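Glutaredoxin (Methanosarcina acetivorans, PDB 5CAX) reduces protein disulfides in a coenzyme M-dependent reaction as a glutaredoxin-like enzyme, probably acting in electron transfer. Local coordinates at residues V23-S28 with K65-F70. Numbering follows the deposited sequence.
Sequences VMYGLS and KQVSRF
The nearest CA atoms of the two segments are those of Y25 and V67, 7.4 Å apart, where strand 22-26 packs against helix 57-70. No hydrogen bond spans the gap; the two elements meet through three buried side chains. Y25 projects from the strand toward the helix, its CG anti to the carbonyl carbon (chi1 -64°), and its ring reaches both V67 and Q66. Methyl CG2 of V67 packs against the root of the ring, 3.6 Å from Y25 CG and equally near Y25 CB. At the other end, Q66 CG packs 3.3 Å from Y25 OH. The Q66 chain bends at chi2 and crosses the tyrosine at about a right angle, its amide plane tilted 63° from the ring. This is helix-on-sheet packing of the thioredoxin fold: strand 22-26, a central strand, turns Y25 to the face covered by helix 57-70 and M24 to that covered by helix 31-43. The phenol hydroxyl is hydrogen-bonded to the carbonyl oxygen of D7, joining the N-terminal segment to this layer. With an alanine here instead of Y25, V67 CG2 and Q66 CG would probably lose their packing surface, and the D7 carbonyl its phenol partner. On the helix, Q66 OE1 receives a weak 3.4 Å hydrogen bond from R69 NH1, in the guanidinium plane.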
ATOM      1  N   VAL A  23      -2.512  -2.353  -3.500  1.00 55.08           N
ATOM      2  CA  VAL A  23      -2.689  -2.422  -2.061  1.00 55.95           C
ATOM      3  C   VAL A  23      -1.504  -1.782  -1.345  1.00 56.17           C
ATOM      4  O   VAL A  23      -0.367  -2.224  -1.499  1.00 57.54           O
ATOM      5  CB  VAL A  23      -2.881  -3.895  -1.592  1.00 53.36           C
ATOM      6  CG1 VAL A  23      -3.202  -3.940  -0.118  1.00 53.83           C
ATOM      7  CG2 VAL A  23      -3.959  -4.576  -2.422  1.00 53.96           C
ATOM      8  N   MET A  24      -1.760  -0.737  -0.565  1.00 58.28           N
ATOM      9  CA  MET A  24      -0.686  -0.105   0.191  1.00 54.17           C
ATOM     10  C   MET A  24      -0.697  -0.463   1.671  1.00 57.61           C
ATOM     11  O   MET A  24      -1.715  -0.313   2.352  1.00 55.56           O
ATOM     12  CB  MET A  24      -0.747   1.412   0.043  1.00 56.69           C
ATOM     13  CG  MET A  24       0.477   2.152   0.609  1.00 56.45           C
ATOM     14  SD  MET A  24       0.039   3.806   1.188  1.00 59.77           S
ATOM     15  CE  MET A  24      -0.776   3.443   2.755  1.00 56.90           C
ATOM     16  N   TYR A  25       0.445  -0.934   2.165  1.00 56.47           N
ATOM     17  CA  TYR A  25       0.606  -1.183   3.582  1.00 57.31           C
ATOM     18  C   TYR A  25       1.374  -0.038   4.189  1.00 59.41           C
ATOM     19  O   TYR A  25       2.450   0.318   3.708  1.00 60.18           O
ATOM     20  CB  TYR A  25       1.308  -2.518   3.827  1.00 58.13           C
ATOM     21  CG  TYR A  25       0.513  -3.716   3.336  1.00 59.87           C
ATOM     22  CD1 TYR A  25      -0.200  -4.515   4.226  1.00 61.27           C
ATOM     23  CD2 TYR A  25       0.471  -4.044   1.984  1.00 61.00           C
ATOM     24  CE1 TYR A  25      -0.934  -5.615   3.784  1.00 62.34           C
ATOM     25  CE2 TYR A  25      -0.261  -5.145   1.525  1.00 61.38           C
ATOM     26  CZ  TYR A  25      -0.961  -5.922   2.427  1.00 62.66           C
ATOM     27  OH  TYR A  25      -1.689  -7.004   1.971  1.00 63.82           O
ATOM     28  N   GLY A  26       0.810   0.576   5.224  1.00 55.92           N
ATOM     29  CA  GLY A  26       1.488   1.686   5.867  1.00 56.60           C
ATOM     30  C   GLY A  26       1.350   1.721   7.375  1.00 62.86           C
ATOM     31  O   GLY A  26       0.709   0.849   7.987  1.00 58.78           O
ATOM     32  N   LEU A  27       1.959   2.741   7.980  1.00 57.76           N
ATOM     33  CA  LEU A  27       1.757   3.018   9.397  1.00 58.78           C
ATOM     34  C   LEU A  27       1.020   4.342   9.511  1.00 57.29           C
ATOM     35  O   LEU A  27       1.378   5.297   8.819  1.00 57.86           O
ATOM     36  CB  LEU A  27       3.093   3.060  10.136  1.00 59.55           C
ATOM     37  CG  LEU A  27       3.955   1.812   9.920  1.00 59.95           C
ATOM     38  CD1 LEU A  27       5.360   1.997  10.505  1.00 60.71           C
ATOM     39  CD2 LEU A  27       3.281   0.545  10.439  1.00 56.85           C
ATOM     40  N   SER A  28      -0.014   4.393  10.355  1.00 59.03           N
ATOM     41  CA  SER A  28      -0.889   5.579  10.460  1.00 61.90           C
ATOM     42  C   SER A  28      -0.143   6.777  11.036  1.00 62.58           C
ATOM     43  O   SER A  28      -0.578   7.926  10.910  1.00 64.74           O
ATOM     44  CB  SER A  28      -2.126   5.291  11.318  1.00 63.23           C
ATOM     45  OG  SER A  28      -1.809   5.321  12.694  1.00 64.77           O
ATOM     46  N   LYS A  65       3.693 -10.297   7.686  1.00 71.79           N
ATOM     47  CA  LYS A  65       4.188 -11.463   6.952  1.00 72.22           C
ATOM     48  C   LYS A  65       3.971 -11.332   5.447  1.00 69.47           C
ATOM     49  O   LYS A  65       4.768 -11.815   4.649  1.00 70.63           O
ATOM     50  CB  LYS A  65       3.508 -12.731   7.473  1.00 74.73           C
ATOM     51  CG  LYS A  65       4.414 -13.940   7.566  1.00 77.94           C
ATOM     52  CD  LYS A  65       4.363 -14.545   8.961  1.00 81.84           C
ATOM     53  CE  LYS A  65       2.929 -14.856   9.356  1.00 81.06           C
ATOM     54  NZ  LYS A  65       2.839 -15.683  10.586  1.00 84.78           N
ATOM     55  N   GLN A  66       2.874 -10.701   5.060  1.00 59.01           N
ATOM     56  CA  GLN A  66       2.627 -10.430   3.658  1.00 62.88           C
ATOM     57  C   GLN A  66       3.628  -9.407   3.124  1.00 59.32           C
ATOM     58  O   GLN A  66       4.195  -9.579   2.046  1.00 60.95           O
ATOM     59  CB  GLN A  66       1.174  -9.955   3.470  1.00 60.62           C
ATOM     60  CG  GLN A  66       0.834  -9.166   2.187  1.00 56.41           C
ATOM     61  CD  GLN A  66       0.646 -10.028   0.956  1.00 59.40           C
ATOM     62  OE1 GLN A  66       1.073 -11.197   0.910  1.00 62.15           O
ATOM     63  NE2 GLN A  66      -0.035  -9.466  -0.047  1.00 57.65           N
ATOM     64  N   VAL A  67       3.818  -8.329   3.871  1.00 52.66           N
ATOM     65  CA  VAL A  67       4.758  -7.286   3.469  1.00 56.49           C
ATOM     66  C   VAL A  67       6.163  -7.851   3.231  1.00 59.54           C
ATOM     67  O   VAL A  67       6.815  -7.496   2.255  1.00 61.13           O
ATOM     68  CB  VAL A  67       4.804  -6.135   4.514  1.00 51.44           C
ATOM     69  CG1 VAL A  67       6.029  -5.273   4.323  1.00 53.73           C
ATOM     70  CG2 VAL A  67       3.545  -5.275   4.411  1.00 48.52           C
ATOM     71  N   SER A  68       6.610  -8.754   4.099  1.00 58.73           N
ATOM     72  CA  SER A  68       7.959  -9.293   3.992  1.00 62.01           C
ATOM     73  C   SER A  68       8.164 -10.192   2.764  1.00 64.86           C
ATOM     74  O   SER A  68       9.297 -10.365   2.319  1.00 68.40           O
ATOM     75  CB  SER A  68       8.344 -10.052   5.266  1.00 65.39           C
ATOM     76  OG  SER A  68       7.452 -11.093   5.560  1.00 65.76           O
ATOM     77  N   ARG A  69       7.090 -10.760   2.220  1.00 75.69           N
ATOM     78  CA  ARG A  69       7.182 -11.571   0.998  1.00 78.70           C
ATOM     79  C   ARG A  69       7.644 -10.711  -0.187  1.00 78.23           C
ATOM     80  O   ARG A  69       8.299 -11.204  -1.098  1.00 80.31           O
ATOM     81  CB  ARG A  69       5.836 -12.236   0.653  1.00 77.71           C
ATOM     82  CG  ARG A  69       5.426 -13.363   1.597  1.00 79.84           C
ATOM     83  CD  ARG A  69       4.037 -13.933   1.284  1.00 78.72           C
ATOM     84  NE  ARG A  69       4.014 -14.822   0.129  1.00 82.03           N
ATOM     85  CZ  ARG A  69       3.240 -14.672  -0.943  1.00 83.14           C
ATOM     86  NH1 ARG A  69       2.430 -13.619  -1.056  1.00 80.05           N
ATOM     87  NH2 ARG A  69       3.280 -15.585  -1.915  1.00 85.33           N
ATOM     88  N   PHE A  70       7.325  -9.420  -0.150  1.00 70.92           N
ATOM     89  CA  PHE A  70       7.667  -8.485  -1.223  1.00 69.66           C
ATOM     90  C   PHE A  70       8.778  -7.524  -0.788  1.00 71.67           C
ATOM     91  O   PHE A  70       9.486  -6.931  -1.614  1.00 72.42           O
ATOM     92  CB  PHE A  70       6.406  -7.720  -1.640  1.00 65.72           C
ATOM     93  CG  PHE A  70       5.340  -8.610  -2.213  1.00 62.78           C
ATOM     94  CD1 PHE A  70       5.179  -8.722  -3.583  1.00 61.76           C
ATOM     95  CD2 PHE A  70       4.538  -9.380  -1.383  1.00 61.92           C
ATOM     96  CE1 PHE A  70       4.234  -9.550  -4.113  1.00 57.10           C
ATOM     97  CE2 PHE A  70       3.588 -10.220  -1.912  1.00 60.85           C
ATOM     98  CZ  PHE A  70       3.432 -10.302  -3.280  1.00 60.59           C
TER